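Local structure of hypothetical Protein TTHB210 (3VG8) at residues 12-17 and 110-115; 46-51 and 94-99. The protein is of unknown function but forms a homodecamer and is controlled by the sigma-E/anti-sigma-E regulatory system of Thermus thermophilus HB8. The protein carries 1 engineered substitution. All coordinates share one frame; numbering follows the deposited sequence.

Interaction 1: residues 12-17 and 110-115; sequences PNFIPG and VLEGEP
Phe14 turns its ring onto the end of helix 104-110, where Val110, Leu111 and Glu112 meet it. Its CB, with CG anti to the backbone N (chi1 177°), directs the ring across to the other segment, and the contacts gather at the far end. CE1 lies 4.4 Å from Leu111 CD2, an apolar touch, while CZ comes 3.5 Å from Val110 O, which sits at the ring edge near its plane. CE2 approaches Glu112 OE2 at 3.8 Å, with ring and carboxylate planes 44° apart; the charge of Glu112 is paired with Arg38, on which Phe14 also packs. Beside the ring the backbones join: Gly17 N donates to Leu111 O at 2.6 Å, nearly straight (172° at the hydrogen) but tilted from the carbonyl plane. Glycine suits both chains here. At the backbone angles of Gly17 a CB would be jammed against the carbonyl O of Pro16, and one on Gly113 would clash with Gly17 CA. Glu112 itself has positive phi and closes the helix in a Schellman motif. One short bond thus ties the N-terminal loop to the helix end, while an aromatic edge, slightly positive at its hydrogens, probably favours the Val110 carbonyl beside it.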
loop_
_atom_site.group_PDB
_atom_site.type_symbol
_atom_site.label_atom_id
_atom_site.label_comp_id
_atom_site.label_asym_id
_atom_site.label_seq_id
_atom_site.Cartn_x
_atom_site.Cartn_y
_atom_site.Cartn_z
ATOM N N PRO F 12 -16.944 -23.982 27.125
ATOM C CA PRO F 12 -16.546 -25.273 26.559
ATOM C C PRO F 12 -15.078 -25.258 26.183
ATOM O O PRO F 12 -14.491 -24.199 25.993
ATOM C CB PRO F 12 -17.456 -25.418 25.341
ATOM C CG PRO F 12 -17.706 -23.997 24.936
ATOM C CD PRO F 12 -17.944 -23.323 26.270
ATOM N N ASN F 13 -14.486 -26.441 26.083
ATOM C CA ASN F 13 -13.078 -26.556 25.733
ATOM C C ASN F 13 -12.880 -26.015 24.317
ATOM O O ASN F 13 -13.588 -26.407 23.393
ATOM C CB ASN F 13 -12.650 -28.026 25.792
ATOM C CG ASN F 13 -11.270 -28.211 26.398
ATOM O OD1 ASN F 13 -11.034 -27.862 27.560
ATOM N ND2 ASN F 13 -10.349 -28.770 25.618
ATOM N N PHE F 14 -11.921 -25.114 24.150
ATOM C CA PHE F 14 -11.648 -24.547 22.839
ATOM C C PHE F 14 -10.154 -24.651 22.584
ATOM O O PHE F 14 -9.348 -24.170 23.383
ATOM C CB PHE F 14 -12.100 -23.078 22.795
ATOM C CG PHE F 14 -11.786 -22.369 21.489
ATOM C CD1 PHE F 14 -12.709 -22.357 20.442
ATOM C CD2 PHE F 14 -10.585 -21.670 21.329
ATOM C CE1 PHE F 14 -12.447 -21.654 19.274
ATOM C CE2 PHE F 14 -10.321 -20.964 20.160
ATOM C CZ PHE F 14 -11.255 -20.956 19.131
ATOM N N ILE F 15 -9.774 -25.286 21.480
ATOM C CA ILE F 15 -8.355 -25.413 21.162
ATOM C C ILE F 15 -7.983 -24.513 19.999
ATOM O O ILE F 15 -8.562 -24.593 18.908
ATOM C CB ILE F 15 -7.961 -26.884 20.839
ATOM C CG1 ILE F 15 -8.140 -27.754 22.081
ATOM C CG2 ILE F 15 -6.516 -26.967 20.359
ATOM C CD1 ILE F 15 -9.561 -28.063 22.382
ATOM N N PRO F 16 -7.005 -23.626 20.226
ATOM C CA PRO F 16 -6.526 -22.686 19.223
ATOM C C PRO F 16 -6.126 -23.438 17.962
ATOM O O PRO F 16 -5.295 -24.342 18.010
ATOM C CB PRO F 16 -5.341 -22.021 19.929
ATOM C CG PRO F 16 -5.799 -21.997 21.348
ATOM C CD PRO F 16 -6.317 -23.412 21.510
ATOM N N GLY F 17 -6.731 -23.067 16.841
ATOM C CA GLY F 17 -6.424 -23.729 15.594
ATOM C C GLY F 17 -7.371 -24.876 15.274
ATOM O O GLY F 17 -7.389 -25.341 14.142
ATOM N N VAL F 110 -11.407 -16.858 13.600
ATOM C CA VAL F 110 -12.305 -17.368 14.627
ATOM C C VAL F 110 -11.847 -18.640 15.322
ATOM O O VAL F 110 -12.306 -18.945 16.424
ATOM C CB VAL F 110 -13.764 -17.515 14.095
ATOM C CG1 VAL F 110 -14.222 -16.147 13.504
ATOM C CG2 VAL F 110 -13.868 -18.638 13.056
ATOM N N LEU F 111 -10.923 -19.378 14.715
ATOM C CA LEU F 111 -10.427 -20.577 15.386
ATOM C C LEU F 111 -9.082 -20.261 16.038
ATOM O O LEU F 111 -8.471 -21.126 16.657
ATOM C CB LEU F 111 -10.302 -21.756 14.410
ATOM C CG LEU F 111 -11.649 -22.232 13.849
ATOM C CD1 LEU F 111 -11.442 -23.455 12.967
ATOM C CD2 LEU F 111 -12.591 -22.557 14.990
ATOM N N GLU F 112 -8.645 -19.010 15.902
ATOM C CA GLU F 112 -7.393 -18.522 16.496
ATOM C C GLU F 112 -6.209 -19.442 16.192
ATOM O O GLU F 112 -5.490 -19.875 17.094
ATOM C CB GLU F 112 -7.556 -18.393 18.018
ATOM C CG GLU F 112 -8.548 -17.326 18.511
ATOM C CD GLU F 112 -8.789 -17.433 20.016
ATOM O OE1 GLU F 112 -7.823 -17.758 20.741
ATOM O OE2 GLU F 112 -9.929 -17.196 20.481
ATOM N N GLY F 113 -6.003 -19.751 14.921
ATOM C CA GLY F 113 -4.908 -20.633 14.594
ATOM C C GLY F 113 -3.844 -19.890 13.831
ATOM O O GLY F 113 -4.078 -18.796 13.328
ATOM N N GLU F 114 -2.663 -20.475 13.758
ATOM C CA GLU F 114 -1.592 -19.864 13.003
ATOM C C GLU F 114 -2.021 -19.758 11.548
ATOM O O GLU F 114 -2.712 -20.636 11.015
ATOM C CB GLU F 114 -0.325 -20.713 13.091
ATOM C CG GLU F 114 0.282 -20.699 14.454
ATOM C CD GLU F 114 0.604 -19.286 14.903
ATOM O OE1 GLU F 114 0.784 -19.091 16.115
ATOM O OE2 GLU F 114 0.687 -18.372 14.046
ATOM N N PRO F 115 -1.619 -18.669 10.885
ATOM C CA PRO F 115 -1.963 -18.457 9.482
ATOM C C PRO F 115 -1.329 -19.540 8.614
ATOM O O PRO F 115 -0.249 -20.032 8.928
ATOM C CB PRO F 115 -1.415 -17.062 9.204
ATOM C CG PRO F 115 -0.263 -16.943 10.172
ATOM C CD PRO F 115 -0.826 -17.549 11.419
#

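Interaction 2: residues 46-51 and 94-99; sequences VFMVPL and HYHIEL
Met48, present as selenomethionine, lays its SE over the centre of the His96 ring, 3.3 Å from the centroid and 11° off the normal. Bends at chi2 (-67°) and chi3 (-60°) fold the chain back over the imidazole, bringing CE to 3.3 Å from His96 CE1, a tight fit. Val46 CG1 reaches His96 CD2 at 3.8 Å, so the ring has the selenium over one face and a valine methyl beside it. Were an alanine to replace His96, the selenium would probably lose its aromatic partner and Met48 be freer to turn. Along the same side of the sheet Pro50 places CA over the His94 face, 3.8 Å from the centroid, a CH-pi contact, while His94 ND1 is hydrogen-bonded to Glu92 O. Proline suits this place, since a non-hydrogen-bonded pair needs no N-H of Pro50 to reach His94. What sets these partners opposite one another is the backbone: Phe47 and Ile97 exchange two bonds, as do Val49 and Tyr95, with Phe47 N to Ile97 O at 2.7 Å. The other side carries Phe47, Val49, Tyr95 and Ile97, whose largely apolar side chains pack partly on another subunit, where Ile97 meets Ile97 of that subunit and Tyr95 OH bonds to its His58 O. The arrangement is a regular antiparallel ladder between two neighbouring inner strands, 42-50 and 94-100, of a five-stranded sheet in an alpha+beta fold.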
loop_
_atom_site.group_PDB
_atom_site.type_symbol
_atom_site.label_atom_id
_atom_site.label_comp_id
_atom_site.label_asym_id
_atom_site.label_seq_id
_atom_site.Cartn_x
_atom_site.Cartn_y
_atom_site.Cartn_z
ATOM N N VAL F 46 -15.005 -31.666 9.297
ATOM C CA VAL F 46 -13.745 -32.351 9.014
ATOM C C VAL F 46 -13.791 -33.887 8.912
ATOM O O VAL F 46 -14.139 -34.555 9.875
ATOM C CB VAL F 46 -12.701 -31.968 10.097
ATOM C CG1 VAL F 46 -11.349 -32.582 9.786
ATOM C CG2 VAL F 46 -12.583 -30.460 10.199
ATOM N N PHE F 47 -13.449 -34.429 7.744
ATOM C CA PHE F 47 -13.389 -35.883 7.550
ATOM C C PHE F 47 -11.939 -36.323 7.767
ATOM O O PHE F 47 -11.011 -35.672 7.296
ATOM C CB PHE F 47 -13.814 -36.274 6.129
ATOM C CG PHE F 47 -15.239 -35.976 5.832
ATOM C CD1 PHE F 47 -15.617 -34.734 5.346
ATOM C CD2 PHE F 47 -16.228 -36.918 6.108
ATOM C CE1 PHE F 47 -16.954 -34.434 5.144
ATOM C CE2 PHE F 47 -17.563 -36.622 5.909
ATOM C CZ PHE F 47 -17.925 -35.379 5.426
HETATM N N MSE F 48 -11.749 -37.425 8.479
HETATM C CA MSE F 48 -10.411 -37.955 8.756
HETATM C C MSE F 48 -10.183 -39.197 7.921
HETATM O O MSE F 48 -10.973 -40.139 8.010
HETATM C CB MSE F 48 -10.298 -38.387 10.214
HETATM C CG MSE F 48 -10.486 -37.296 11.226
HETATM SE SE MSE F 48 -9.025 -36.091 11.065
HETATM C CE MSE F 48 -7.565 -37.328 11.451
ATOM N N VAL F 49 -9.122 -39.217 7.112
ATOM C CA VAL F 49 -8.815 -40.407 6.321
ATOM C C VAL F 49 -7.342 -40.785 6.359
ATOM O O VAL F 49 -6.460 -39.936 6.189
ATOM C CB VAL F 49 -9.247 -40.270 4.821
ATOM C CG1 VAL F 49 -10.751 -40.041 4.736
ATOM C CG2 VAL F 49 -8.494 -39.154 4.144
ATOM N N PRO F 50 -7.050 -42.079 6.579
ATOM C CA PRO F 50 -5.649 -42.516 6.622
ATOM C C PRO F 50 -5.127 -42.546 5.196
ATOM O O PRO F 50 -5.829 -42.990 4.283
ATOM C CB PRO F 50 -5.721 -43.932 7.221
ATOM C CG PRO F 50 -7.137 -44.044 7.791
ATOM C CD PRO F 50 -7.959 -43.206 6.840
ATOM N N LEU F 51 -3.915 -42.050 5.009
ATOM C CA LEU F 51 -3.286 -42.016 3.701
ATOM C C LEU F 51 -3.188 -43.433 3.126
ATOM O O LEU F 51 -3.420 -43.659 1.927
ATOM C CB LEU F 51 -1.880 -41.406 3.820
ATOM C CG LEU F 51 -1.035 -41.324 2.536
ATOM C CD1 LEU F 51 -1.762 -40.528 1.473
ATOM C CD2 LEU F 51 0.304 -40.688 2.852
ATOM N N HIS F 94 -2.410 -39.300 7.981
ATOM C CA HIS F 94 -3.823 -39.066 7.711
ATOM C C HIS F 94 -3.985 -37.773 6.905
ATOM O O HIS F 94 -3.025 -37.028 6.692
ATOM C CB HIS F 94 -4.604 -38.874 9.014
ATOM C CG HIS F 94 -5.019 -40.147 9.669
ATOM N ND1 HIS F 94 -4.118 -41.021 10.237
ATOM C CD2 HIS F 94 -6.241 -40.706 9.828
ATOM C CE1 HIS F 94 -4.770 -42.067 10.716
ATOM N NE2 HIS F 94 -6.058 -41.901 10.480
ATOM N N TYR F 95 -5.207 -37.536 6.441
ATOM C CA TYR F 95 -5.538 -36.301 5.760
ATOM C C TYR F 95 -6.850 -35.830 6.377
ATOM O O TYR F 95 -7.742 -36.639 6.716
ATOM C CB TYR F 95 -5.668 -36.480 4.242
ATOM C CG TYR F 95 -4.504 -35.861 3.493
ATOM C CD1 TYR F 95 -4.503 -34.501 3.137
ATOM C CD2 TYR F 95 -3.364 -36.614 3.214
ATOM C CE1 TYR F 95 -3.377 -33.917 2.517
ATOM C CE2 TYR F 95 -2.261 -36.056 2.613
ATOM C CZ TYR F 95 -2.264 -34.706 2.264
ATOM O OH TYR F 95 -1.128 -34.175 1.685
ATOM N N HIS F 96 -6.925 -34.529 6.607
ATOM C CA HIS F 96 -8.121 -33.928 7.159
ATOM C C HIS F 96 -8.779 -33.291 5.962
ATOM O O HIS F 96 -8.204 -32.408 5.353
ATOM C CB HIS F 96 -7.779 -32.826 8.173
ATOM C CG HIS F 96 -7.297 -33.333 9.495
ATOM N ND1 HIS F 96 -6.270 -34.244 9.621
ATOM C CD2 HIS F 96 -7.672 -33.016 10.758
ATOM C CE1 HIS F 96 -6.033 -34.466 10.902
ATOM N NE2 HIS F 96 -6.871 -33.733 11.612
ATOM N N ILE F 97 -9.969 -33.739 5.602
ATOM C CA ILE F 97 -10.647 -33.132 4.477
ATOM C C ILE F 97 -11.681 -32.234 5.140
ATOM O O ILE F 97 -12.607 -32.695 5.818
ATOM C CB ILE F 97 -11.318 -34.189 3.586
ATOM C CG1 ILE F 97 -10.311 -35.289 3.230
ATOM C CG2 ILE F 97 -11.815 -33.541 2.323
ATOM C CD1 ILE F 97 -9.136 -34.796 2.430
ATOM N N GLU F 98 -11.507 -30.941 4.936
ATOM C CA GLU F 98 -12.347 -29.957 5.574
ATOM C C GLU F 98 -13.264 -29.157 4.646
ATOM O O GLU F 98 -12.832 -28.628 3.620
ATOM C CB GLU F 98 -11.451 -28.986 6.365
ATOM C CG GLU F 98 -10.179 -29.605 6.949
ATOM C CD GLU F 98 -9.484 -28.687 7.962
ATOM O OE1 GLU F 98 -9.284 -27.488 7.664
ATOM O OE2 GLU F 98 -9.138 -29.173 9.062
ATOM N N LEU F 99 -14.530 -29.095 5.032
ATOM C CA LEU F 99 -15.547 -28.319 4.325
ATOM C C LEU F 99 -15.704 -27.089 5.229
ATOM O O LEU F 99 -16.296 -27.182 6.299
ATOM C CB LEU F 99 -16.857 -29.110 4.253
ATOM C CG LEU F 99 -16.984 -30.063 3.060
ATOM C CD1 LEU F 99 -15.827 -31.040 3.061
ATOM C CD2 LEU F 99 -18.326 -30.799 3.112
#

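Interaction 2 is nested along the chain inside the loop closed by interaction 1, so the pairing of 12-17 with 110-115 joins a loop near the N-terminus to the residues that end and follow helix 104-110. Their centres lie 18 Å apart, on opposite sides of the chain's centre, and their nearest atoms are about 7 Å apart, without touching. Strand 42-50 connects them: Leu111 packs on Val43 and Lys44, and Lys44 in turn forms a salt bridge with Glu98 of interaction 2. Both also border other copies of the protein. Pro16 and Glu112 pack on Ala70 of the second subunit, whose Pro25 touches His96, while the apolar sheet face meets the fourth.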